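Local coordinates for protein putative esterase (Sulfolobus solfataricus P2, PDB 2RAU) that probably hydrolyses ester bonds as a lipase-like member of the alpha/beta-hydrolase clan and binds calcium ions, at residues 119-122 and 123-127; 131-134 and 135-139; 258-262 and 263-267; 274-277 and 278-282. One frame throughout, in Å; residues are numbered along the deposited sequence. Where two conformers were deposited one is given.

Contact 1. Residues 119-122 and 123-127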
loop_
_atom_site.group_PDB
_atom_site.type_symbol
_atom_site.label_atom_id
_atom_site.label_comp_id
_atom_site.label_asym_id
_atom_site.label_seq_id
_atom_site.Cartn_x
_atom_site.Cartn_y
_atom_site.Cartn_z
ATOM N N ALA A 119 -13.057 15.958 1.623
ATOM C CA ALA A 119 -12.943 16.862 0.449
ATOM C C ALA A 119 -11.509 17.425 0.287
ATOM O O ALA A 119 -11.026 17.599 -0.823
ATOM C CB ALA A 119 -13.968 17.985 0.558
ATOM N N ASN A 120 -10.803 17.684 1.377
ATOM C CA ASN A 120 -9.423 18.198 1.293
ATOM C C ASN A 120 -8.391 17.151 1.718
ATOM O O ASN A 120 -7.354 17.476 2.299
ATOM C CB ASN A 120 -9.279 19.483 2.124
ATOM C CG ASN A 120 -10.187 20.552 1.645
ATOM O OD1 ASN A 120 -9.962 21.108 0.584
ATOM N ND2 ASN A 120 -11.235 20.850 2.409
ATOM N N TRP A 121 -8.697 15.887 1.457
ATOM C CA TRP A 121 -7.700 14.813 1.590
ATOM C C TRP A 121 -6.943 14.645 0.281
ATOM O O TRP A 121 -7.119 13.656 -0.425
ATOM C CB TRP A 121 -8.405 13.525 1.992
ATOM C CG TRP A 121 -8.802 13.473 3.442
ATOM C CD1 TRP A 121 -8.828 14.506 4.336
ATOM C CD2 TRP A 121 -9.297 12.329 4.131
ATOM N NE1 TRP A 121 -9.270 14.050 5.556
ATOM C CE2 TRP A 121 -9.571 12.718 5.448
ATOM C CE3 TRP A 121 -9.500 11.000 3.764
ATOM C CZ2 TRP A 121 -10.023 11.828 6.406
ATOM C CZ3 TRP A 121 -9.978 10.109 4.714
ATOM C CH2 TRP A 121 -10.227 10.528 6.014
ATOM N N GLY A 122 -6.115 15.642 -0.011
ATOM C CA GLY A 122 -5.285 15.719 -1.198
ATOM C C GLY A 122 -3.827 15.500 -0.874
ATOM O O GLY A 122 -3.481 15.018 0.190
ATOM N N TRP A 123 -2.969 15.909 -1.793
ATOM C CA TRP A 123 -1.538 15.691 -1.689
ATOM C C TRP A 123 -0.873 16.427 -0.539
ATOM O O TRP A 123 0.010 15.892 0.120
ATOM C CB TRP A 123 -0.851 16.037 -3.035
ATOM C CG TRP A 123 -0.981 14.936 -3.965
ATOM C CD1 TRP A 123 -1.744 14.879 -5.111
ATOM C CD2 TRP A 123 -0.424 13.639 -3.794
ATOM N NE1 TRP A 123 -1.636 13.644 -5.681
ATOM C CE2 TRP A 123 -0.838 12.858 -4.880
ATOM C CE3 TRP A 123 0.429 13.076 -2.844
ATOM C CZ2 TRP A 123 -0.419 11.536 -5.046
ATOM C CZ3 TRP A 123 0.803 11.756 -2.986
ATOM C CH2 TRP A 123 0.411 11.009 -4.087
ATOM N N SER A 124 -1.239 17.671 -0.284
ATOM C CA SER A 124 -0.605 18.355 0.854
ATOM C C SER A 124 -0.966 17.656 2.180
ATOM O O SER A 124 -0.122 17.520 3.074
ATOM C CB SER A 124 -0.881 19.873 0.859
ATOM O OG SER A 124 -2.236 20.124 1.032
ATOM N N THR A 125 -2.185 17.155 2.296
ATOM C CA THR A 125 -2.569 16.397 3.481
ATOM C C THR A 125 -1.759 15.112 3.621
ATOM O O THR A 125 -1.179 14.853 4.665
ATOM C CB THR A 125 -4.100 16.112 3.494
ATOM O OG1 THR A 125 -4.792 17.363 3.549
ATOM C CG2 THR A 125 -4.510 15.212 4.680
ATOM N N TRP A 126 -1.739 14.303 2.572
ATOM C CA TRP A 126 -1.030 13.024 2.571
ATOM C C TRP A 126 0.463 13.233 2.808
ATOM O O TRP A 126 1.045 12.511 3.591
ATOM C CB TRP A 126 -1.284 12.263 1.238
ATOM C CG TRP A 126 -2.171 11.054 1.368
ATOM C CD1 TRP A 126 -1.867 9.760 0.991
ATOM C CD2 TRP A 126 -3.486 10.992 1.952
ATOM N NE1 TRP A 126 -2.921 8.924 1.292
ATOM C CE2 TRP A 126 -3.927 9.649 1.856
ATOM C CE3 TRP A 126 -4.343 11.944 2.520
ATOM C CZ2 TRP A 126 -5.150 9.235 2.337
ATOM C CZ3 TRP A 126 -5.562 11.523 3.002
ATOM C CH2 TRP A 126 -5.958 10.205 2.891
ATOM N N ILE A 127 1.048 14.197 2.095
ATOM C CA ILE A 127 2.467 14.532 2.264
ATOM C C ILE A 127 2.759 14.986 3.707
ATOM O O ILE A 127 3.729 14.500 4.308
ATOM C CB ILE A 127 2.988 15.479 1.185
ATOM C CG1 ILE A 127 3.013 14.718 -0.166
ATOM C CG2 ILE A 127 4.416 15.994 1.558
ATOM C CD1 ILE A 127 3.292 15.586 -1.340
HETATM O O HOH W 1 -4.501 18.181 0.604
#
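Thr-125 and Asn-120 join the first turn of helix 123-141 to the loop before it through a side-chain hydrogen bond: Thr-125 OG1 donates to the backbone Asn-120 O at 2.9 Å, nearly along the C=O axis. The hydroxyl reaches back because it stands beside its own backbone nitrogen (chi1 -62°). In the backbone, Trp-126 N binds Gly-122 O at 3.0 Å, almost straight at 171°. Gly-122 is the N-cap of the helix and brings no side chain to the amides of the first turn, where other acceptors serve instead: a water accepts from Thr-125 N at 3.0 Å and Glu-283 takes Trp-123 N. The same water accepts, weakly, from the N-cap's own Gly-122 N. Just upstream, Trp-121 forms the centre of an inverse gamma turn. The apolar part belongs to two indoles that meet obliquely, Trp-121 and Trp-126, with ring planes at 49°. Trp-126 presents its six-membered ring, CZ3 lying 3.6 Å from Trp-121 CB and CH2 3.7 Å from Trp-121 CE3. Trp-121 NE1 is hydrogen-bonded to Asp-36. Trp-126 also meets the rings of Tyr-101 and Phe-153, and Trp-123 packs on Phe-153, Ala-157 and Asn-160 of helix 153-169.

Contact 2. Residues 131-134 and 135-139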
loop_
_atom_site.group_PDB
_atom_site.type_symbol
_atom_site.label_atom_id
_atom_site.label_comp_id
_atom_site.label_asym_id
_atom_site.label_seq_id
_atom_site.Cartn_x
_atom_site.Cartn_y
_atom_site.Cartn_z
ATOM N N LYS A 131 5.274 13.093 6.304
ATOM C CA LYS A 131 6.298 13.872 6.996
ATOM C C LYS A 131 6.323 13.655 8.532
ATOM O O LYS A 131 7.403 13.499 9.143
ATOM C CB LYS A 131 6.191 15.371 6.641
ATOM C CG LYS A 131 7.141 16.308 7.421
ATOM C CD LYS A 131 8.645 15.991 7.382
ATOM C CE LYS A 131 9.438 16.841 6.436
ATOM N NZ LYS A 131 10.904 16.561 6.539
ATOM N N GLU A 132 5.153 13.664 9.154
ATOM C CA GLU A 132 5.054 13.380 10.582
ATOM C C GLU A 132 5.612 12.006 10.924
ATOM O O GLU A 132 6.244 11.832 11.973
ATOM C CB GLU A 132 3.601 13.469 11.062
ATOM C CG GLU A 132 2.960 14.804 11.094
ATOM C CD GLU A 132 3.718 15.829 11.917
ATOM O OE1 GLU A 132 4.273 15.515 12.976
ATOM O OE2 GLU A 132 3.775 16.957 11.446
ATOM N N VAL A 133 5.326 11.011 10.087
ATOM C CA VAL A 133 5.831 9.653 10.311
ATOM C C VAL A 133 7.378 9.627 10.137
ATOM O O VAL A 133 8.098 9.025 10.934
ATOM C CB VAL A 133 5.123 8.665 9.372
ATOM C CG1 VAL A 133 5.906 7.407 9.203
ATOM C CG2 VAL A 133 3.653 8.434 9.833
ATOM N N VAL A 134 7.883 10.255 9.080
ATOM C CA VAL A 134 9.322 10.285 8.822
ATOM C C VAL A 134 10.095 10.944 9.969
ATOM O O VAL A 134 11.127 10.437 10.383
ATOM C CB VAL A 134 9.646 10.984 7.443
ATOM C CG1 VAL A 134 11.151 11.319 7.319
ATOM C CG2 VAL A 134 9.108 10.116 6.253
ATOM N N SER A 135 9.585 12.060 10.472
ATOM C CA SER A 135 10.212 12.763 11.587
ATOM C C SER A 135 10.292 11.849 12.820
ATOM O O SER A 135 11.316 11.777 13.505
ATOM C CB SER A 135 9.427 14.035 11.900
ATOM O OG SER A 135 9.448 14.927 10.796
ATOM N N PHE A 136 9.201 11.148 13.107
ATOM C CA PHE A 136 9.158 10.208 14.221
ATOM C C PHE A 136 10.181 9.071 14.038
ATOM O O PHE A 136 10.899 8.648 14.994
ATOM C CB PHE A 136 7.760 9.593 14.319
ATOM C CG PHE A 136 7.600 8.622 15.457
ATOM C CD1 PHE A 136 7.906 7.280 15.298
ATOM C CD2 PHE A 136 7.227 9.066 16.698
ATOM C CE1 PHE A 136 7.801 6.385 16.365
ATOM C CE2 PHE A 136 7.123 8.171 17.759
ATOM C CZ PHE A 136 7.398 6.839 17.576
ATOM N N ILE A 137 10.205 8.530 12.821
ATOM C CA ILE A 137 11.130 7.447 12.478
ATOM C C ILE A 137 12.579 7.828 12.682
ATOM O O ILE A 137 13.382 7.009 13.125
ATOM C CB ILE A 137 10.906 6.986 11.015
ATOM C CG1 ILE A 137 9.566 6.263 10.901
ATOM C CG2 ILE A 137 12.005 6.045 10.535
ATOM C CD1 ILE A 137 9.232 5.787 9.467
ATOM N N LYS A 138 12.938 9.043 12.289
ATOM C CA LYS A 138 14.313 9.493 12.433
ATOM C C LYS A 138 14.759 9.422 13.888
ATOM O O LYS A 138 15.875 8.969 14.190
ATOM C CB LYS A 138 14.486 10.908 11.891
ATOM C CG LYS A 138 14.346 11.060 10.406
ATOM C CD LYS A 138 14.785 12.483 10.049
ATOM C CE LYS A 138 14.671 12.730 8.601
ATOM N NZ LYS A 138 15.514 13.881 8.205
ATOM N N ARG A 139 13.894 9.875 14.791
ATOM C CA ARG A 139 14.183 9.837 16.194
ATOM C C ARG A 139 14.121 8.415 16.761
ATOM O O ARG A 139 14.990 8.021 17.559
ATOM C CB ARG A 139 13.228 10.758 16.965
ATOM C CG ARG A 139 13.629 10.883 18.420
ATOM C CD ARG A 139 12.756 11.837 19.181
ATOM N NE ARG A 139 13.346 12.100 20.490
ATOM C CZ ARG A 139 12.660 12.272 21.614
ATOM N NH1 ARG A 139 11.336 12.143 21.634
ATOM N NH2 ARG A 139 13.296 12.518 22.736
#
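Ile-137 lies one turn beyond Val-133 on helix 123-141, and its side chain, traced outward, runs back over that earlier turn. CB starts 3.5 Å from the carbonyl oxygen Val-133 O, which also accepts the backbone bond from Ile-137 N. CG1, set beside its own backbone nitrogen (chi1 -70°), packs tightly on the same oxygen, with Ile-137 CG1 only 3.1 Å from Val-133 O. From there the chain is extended, and the terminal CD1 arrives 3.7 Å from Val-133 CG1, the two side chains lying aslant. Trimming this residue to an alanine would probably leave Val-133 CG1 without its apolar neighbour and open a gap against Leu-54.

The polar side repeats the same spacing. Ser-135 N binds Lys-131 O at 2.9 Å; in one of the serine's two conformers, so less certainly, Ser-135 OG adds a bond of 3.0 Å to Lys-131 O from the opposite face of the carbonyl plane. Lys-138 lays CG 3.3 Å from Val-134 O before extending outward. Its NZ and that of Lys-131 are 5.6 Å apart, yet both form salt bridges with Asp-169, whose carboxylate probably offsets their like charges.

These lysines thereby tie the helix to the end of helix 153-169. Val-133, Val-134 and Ile-137 rest on Leu-54 of strand 52-56, and Val-133 and Phe-136 touch Leu-40 of strand 37-45: the i to i+4 pattern of a helix covering the mixed sheet of an alpha/beta hydrolase.

Contact 3. Residues 258-262 and 263-267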
loop_
_atom_site.group_PDB
_atom_site.type_symbol
_atom_site.label_atom_id
_atom_site.label_comp_id
_atom_site.label_asym_id
_atom_site.label_seq_id
_atom_site.Cartn_x
_atom_site.Cartn_y
_atom_site.Cartn_z
ATOM N N PRO A 258 3.208 -16.387 -11.799
ATOM C CA PRO A 258 3.472 -16.974 -10.484
ATOM C C PRO A 258 2.382 -17.740 -9.777
ATOM O O PRO A 258 2.568 -18.024 -8.607
ATOM C CB PRO A 258 3.938 -15.749 -9.676
ATOM C CG PRO A 258 3.161 -14.678 -10.201
ATOM C CD PRO A 258 3.000 -14.935 -11.679
ATOM N N TYR A 259 1.292 -18.079 -10.482
ATOM C CA TYR A 259 0.230 -18.975 -9.985
ATOM C C TYR A 259 -0.487 -18.415 -8.779
ATOM O O TYR A 259 -0.464 -18.984 -7.684
ATOM C CB TYR A 259 0.782 -20.382 -9.648
ATOM C CG TYR A 259 1.646 -21.084 -10.691
ATOM C CD1 TYR A 259 1.085 -21.653 -11.855
ATOM C CD2 TYR A 259 3.025 -21.246 -10.512
ATOM C CE1 TYR A 259 1.873 -22.306 -12.800
ATOM C CE2 TYR A 259 3.802 -21.905 -11.468
ATOM C CZ TYR A 259 3.215 -22.430 -12.607
ATOM O OH TYR A 259 3.970 -23.073 -13.530
ATOM N N SER A 260 -1.115 -17.270 -8.985
ATOM C CA SER A 260 -1.828 -16.552 -7.926
ATOM C C SER A 260 -2.814 -17.493 -7.251
ATOM O O SER A 260 -3.559 -18.223 -7.947
ATOM C CB SER A 260 -2.554 -15.338 -8.509
ATOM O OG SER A 260 -1.702 -14.634 -9.380
ATOM N N LYS A 261 -2.853 -17.440 -5.926
ATOM C CA LYS A 261 -3.746 -18.289 -5.100
ATOM C C LYS A 261 -4.797 -17.518 -4.401
ATOM O O LYS A 261 -4.547 -16.435 -3.908
ATOM C CB LYS A 261 -2.907 -18.976 -4.068
ATOM C CG LYS A 261 -1.829 -19.906 -4.634
ATOM C CD LYS A 261 -2.433 -21.127 -5.269
ATOM C CE LYS A 261 -1.397 -22.145 -5.619
ATOM N NZ LYS A 261 -0.559 -21.698 -6.724
ATOM N N LYS A 262 -5.996 -18.070 -4.352
ATOM C CA LYS A 262 -7.092 -17.445 -3.573
ATOM C C LYS A 262 -6.742 -17.226 -2.118
ATOM O O LYS A 262 -7.201 -16.259 -1.500
ATOM C CB LYS A 262 -8.402 -18.241 -3.683
ATOM C CG LYS A 262 -8.427 -19.590 -3.014
ATOM C CD LYS A 262 -9.740 -20.310 -3.307
ATOM C CE LYS A 262 -9.902 -21.590 -2.494
ATOM N NZ LYS A 262 -8.940 -22.572 -2.959
ATOM N N GLU A 263 -5.947 -18.132 -1.554
ATOM C CA GLU A 263 -5.526 -18.052 -0.158
ATOM C C GLU A 263 -4.702 -16.801 0.144
ATOM O O GLU A 263 -4.669 -16.325 1.294
ATOM C CB GLU A 263 -4.719 -19.297 0.236
ATOM C CG GLU A 263 -5.513 -20.598 0.284
ATOM C CD GLU A 263 -5.813 -21.203 -1.050
ATOM O OE1 GLU A 263 -5.155 -20.940 -2.074
ATOM O OE2 GLU A 263 -6.726 -21.996 -1.045
ATOM N N ASP A 264 -4.039 -16.295 -0.890
ATOM C CA ASP A 264 -3.265 -15.036 -0.825
ATOM C C ASP A 264 -4.127 -13.829 -1.227
ATOM O O ASP A 264 -4.117 -12.794 -0.544
ATOM C CB ASP A 264 -2.017 -15.110 -1.714
ATOM C CG ASP A 264 -1.059 -16.213 -1.280
ATOM O OD1 ASP A 264 -0.977 -16.480 -0.056
ATOM O OD2 ASP A 264 -0.393 -16.831 -2.143
HETATM N N MSE A 265 -4.907 -13.974 -2.283
HETATM C CA MSE A 265 -5.618 -12.828 -2.895
HETATM C C MSE A 265 -6.844 -12.411 -2.115
HETATM O O MSE A 265 -7.110 -11.220 -1.952
HETATM C CB MSE A 265 -6.036 -13.087 -4.327
HETATM C CG MSE A 265 -4.901 -13.347 -5.323
HETATM SE SE MSE A 265 -3.905 -11.676 -5.535
HETATM C CE MSE A 265 -2.177 -12.535 -5.869
ATOM N N PHE A 266 -7.624 -13.396 -1.709
ATOM C CA PHE A 266 -8.920 -13.082 -1.060
ATOM C C PHE A 266 -8.719 -12.309 0.267
ATOM O O PHE A 266 -9.494 -11.370 0.534
ATOM C CB PHE A 266 -9.807 -14.337 -0.917
ATOM C CG PHE A 266 -10.415 -14.854 -2.261
ATOM C CD1 PHE A 266 -9.999 -14.370 -3.517
ATOM C CD2 PHE A 266 -11.304 -15.917 -2.251
ATOM C CE1 PHE A 266 -10.506 -14.891 -4.684
ATOM C CE2 PHE A 266 -11.809 -16.425 -3.422
ATOM C CZ PHE A 266 -11.437 -15.896 -4.625
ATOM N N PRO A 267 -7.742 -12.736 1.119
ATOM C CA PRO A 267 -7.472 -11.935 2.327
ATOM C C PRO A 267 -7.057 -10.502 2.115
ATOM O O PRO A 267 -7.446 -9.670 2.927
ATOM C CB PRO A 267 -6.459 -12.766 3.106
ATOM C CG PRO A 267 -6.690 -14.148 2.655
ATOM C CD PRO A 267 -6.973 -13.995 1.164
HETATM O O HOH W 2 -0.530 -16.253 -4.665
HETATM O O HOH W 3 -5.986 -22.335 -4.248
#
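Lys-261 O receives the amides of both Asp-264 and Met-265 where the backbone, extended at Ser-260 and Lys-261, enters helix 262-270 at Lys-262, a helix start in which the carbonyl of the N-cap, Lys-261, takes the first amides. Met-265 N, at 3.0 Å from Lys-261 O, lies in the carbonyl plane; Asp-264 N stands well above it. Phe-266 N then binds Lys-262 O, but Pro-267 has no N-H to continue the pattern, and the helix kinks there.

The side chain of Lys-262 works at two levels. Its CB sits over the face of the Phe-266 ring, 3.8 Å from the centroid and 7° off the normal, a CH-pi contact. CG stands between the backbone nitrogen and the carbonyl carbon (chi1 69°), and the chain turns at its end to bring Lys-262 NZ to the syn side of Glu-263 OE2, somewhat out of the carboxylate plane, a salt bridge of 3.0 Å. A leucine in its place would probably leave Glu-263 without its charged partner. A water accepts from Lys-261 N and donates to Asp-264 OD2, whose carboxylate also forms a salt bridge with Lys-83. The selenomethionine Met-265 puts CE 3.9 Å from Ser-260 CB.

In this excursion between strands 170-176 and 297-302, consistent with a cap region, Phe-266 packs on Leu-242 and Met-243 of helix 238-248 and, with Lys-262 and Pro-267, on Leu-223 of helix 218-224.

Contact 4. Residues 274-277 and 278-282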
loop_
_atom_site.group_PDB
_atom_site.type_symbol
_atom_site.label_atom_id
_atom_site.label_comp_id
_atom_site.label_asym_id
_atom_site.label_seq_id
_atom_site.Cartn_x
_atom_site.Cartn_y
_atom_site.Cartn_z
ATOM N N PRO A 274 -12.568 0.749 3.281
ATOM C CA PRO A 274 -13.717 0.859 2.384
ATOM C C PRO A 274 -13.665 1.945 1.315
ATOM O O PRO A 274 -14.323 1.838 0.294
ATOM C CB PRO A 274 -14.873 1.170 3.356
ATOM C CG PRO A 274 -14.191 1.747 4.581
ATOM C CD PRO A 274 -12.895 1.076 4.675
ATOM N N TYR A 275 -12.958 3.028 1.608
ATOM C CA TYR A 275 -13.013 4.245 0.805
ATOM C C TYR A 275 -11.687 4.943 0.642
ATOM O O TYR A 275 -10.817 4.893 1.516
ATOM C CB TYR A 275 -13.968 5.244 1.437
ATOM C CG TYR A 275 -15.388 4.762 1.691
ATOM C CD1 TYR A 275 -16.212 4.410 0.620
ATOM C CD2 TYR A 275 -15.933 4.756 2.969
ATOM C CE1 TYR A 275 -17.533 3.995 0.833
ATOM C CE2 TYR A 275 -17.249 4.393 3.181
ATOM C CZ TYR A 275 -18.037 4.021 2.097
ATOM O OH TYR A 275 -19.345 3.656 2.254
ATOM N N TRP A 276 -11.581 5.659 -0.472
ATOM C CA TRP A 276 -10.389 6.408 -0.838
ATOM C C TRP A 276 -10.842 7.773 -1.357
ATOM O O TRP A 276 -11.768 7.835 -2.098
ATOM C CB TRP A 276 -9.634 5.690 -1.937
ATOM C CG TRP A 276 -8.290 6.221 -2.229
ATOM C CD1 TRP A 276 -7.914 6.988 -3.308
ATOM C CD2 TRP A 276 -7.102 6.031 -1.444
ATOM N NE1 TRP A 276 -6.559 7.282 -3.229
ATOM C CE2 TRP A 276 -6.045 6.704 -2.097
ATOM C CE3 TRP A 276 -6.821 5.349 -0.266
ATOM C CZ2 TRP A 276 -4.733 6.697 -1.605
ATOM C CZ3 TRP A 276 -5.526 5.335 0.201
ATOM C CH2 TRP A 276 -4.495 5.997 -0.465
ATOM N N PRO A 277 -10.186 8.872 -0.936
ATOM C CA PRO A 277 -10.634 10.172 -1.378
ATOM C C PRO A 277 -10.396 10.438 -2.851
ATOM O O PRO A 277 -9.315 10.151 -3.407
ATOM C CB PRO A 277 -9.823 11.132 -0.508
ATOM C CG PRO A 277 -8.534 10.381 -0.270
ATOM C CD PRO A 277 -9.004 8.961 -0.053
ATOM N N TYR A 278 -11.425 10.958 -3.499
ATOM C CA TYR A 278 -11.288 11.467 -4.873
ATOM C C TYR A 278 -10.258 12.587 -5.023
ATOM O O TYR A 278 -9.678 12.755 -6.094
ATOM C CB TYR A 278 -12.653 11.981 -5.437
ATOM C CG TYR A 278 -13.359 10.949 -6.309
ATOM C CD1 TYR A 278 -12.867 10.630 -7.572
ATOM C CD2 TYR A 278 -14.524 10.317 -5.891
ATOM C CE1 TYR A 278 -13.505 9.695 -8.386
ATOM C CE2 TYR A 278 -15.142 9.375 -6.684
ATOM C CZ TYR A 278 -14.625 9.075 -7.941
ATOM O OH TYR A 278 -15.224 8.124 -8.748
ATOM N N ARG A 279 -10.060 13.368 -3.971
ATOM C CA ARG A 279 -9.268 14.577 -4.064
ATOM C C ARG A 279 -7.839 14.285 -4.612
ATOM O O ARG A 279 -7.310 15.017 -5.466
ATOM C CB ARG A 279 -9.294 15.309 -2.695
ATOM C CG ARG A 279 -8.497 16.607 -2.586
ATOM C CD ARG A 279 -9.030 17.552 -3.580
ATOM N NE ARG A 279 -8.561 18.924 -3.426
ATOM C CZ ARG A 279 -9.310 19.933 -2.978
ATOM N NH1 ARG A 279 -10.565 19.763 -2.564
ATOM N NH2 ARG A 279 -8.793 21.140 -2.940
ATOM N N LEU A 280 -7.237 13.190 -4.179
ATOM C CA LEU A 280 -5.881 12.869 -4.607
ATOM C C LEU A 280 -5.778 12.759 -6.126
ATOM O O LEU A 280 -4.864 13.312 -6.721
ATOM C CB LEU A 280 -5.403 11.583 -3.924
ATOM C CG LEU A 280 -4.941 11.656 -2.477
ATOM C CD1 LEU A 280 -4.880 10.288 -1.906
ATOM C CD2 LEU A 280 -3.573 12.373 -2.355
ATOM N N SER A 281 -6.737 12.085 -6.754
ATOM C CA SER A 281 -6.709 11.890 -8.192
ATOM C C SER A 281 -7.179 13.133 -8.934
ATOM O O SER A 281 -6.781 13.369 -10.074
ATOM C CB SER A 281 -7.527 10.651 -8.598
ATOM O OG SER A 281 -8.889 10.762 -8.267
ATOM N N LEU A 282 -7.998 13.954 -8.280
ATOM C CA LEU A 282 -8.503 15.163 -8.908
ATOM C C LEU A 282 -7.463 16.267 -8.843
ATOM O O LEU A 282 -7.636 17.294 -9.452
ATOM C CB LEU A 282 -9.813 15.605 -8.266
ATOM C CG LEU A 282 -11.008 14.656 -8.391
ATOM C CD1 LEU A 282 -12.183 15.229 -7.620
ATOM C CD2 LEU A 282 -11.383 14.406 -9.815
HETATM O O HOH W 4 -8.152 9.678 -5.816
#
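Trp-276 and Leu-280 come together through their first torsions: the indole of Trp-276 is held with CG anti to the backbone N (chi1 -170°), while Leu-280 keeps CG beside its own nitrogen (chi1 -78°) and extends one methyl back to the strand. That methyl, CD1, lies 3.6 Å from Trp-276 CZ2 and 3.7 Å from Trp-276 NE1, the two side chains crossing at about a right angle. The same carbon is 4.0 Å from Pro-277 CG, and here the proline and leucine run side by side, pointing the same way. Pro-277 also lays its CD over one face of the Trp-276 ring, toward the rim.

Strand and helix are joined across their boundary by a water that donates to Pro-277 O at 2.7 Å and lies 2.8 Å from Ser-281 OG. Their short axes pass within 6.6 Å, at 40°.

This is a strand-to-helix junction: strand 275-277 pairs antiparallel with 207-209, and the chain then turns into helix 278-282. Both lie in the long excursion between sheet strands 170-176 and 297-302, a position consistent with the cap of an alpha/beta hydrolase. Trp-276 meets Phe-153 edge-to-face, near the putative nucleophile elbow.

In the fold
Read from the N terminus, the four contacts follow one another in series; none nests in or crosses another, and each closes only a turn or a junction of its own. Contact 1 starts helix 123-141 after a long loop, and contact 2 lies further along the same helix, against the central sheet. Contacts 3 and 4 belong to the excursion between strands 170-176 and 297-302: one opens helix 262-270, the other the short helix after strand 275-277. Distance in sequence does not keep contacts 1 and 4 apart, since they touch, Leu-280 packing against Gly-122. Contact 3 stands on the opposite side of the chain's centre from contacts 1 and 2, about 32 Å from contact 1 between centres.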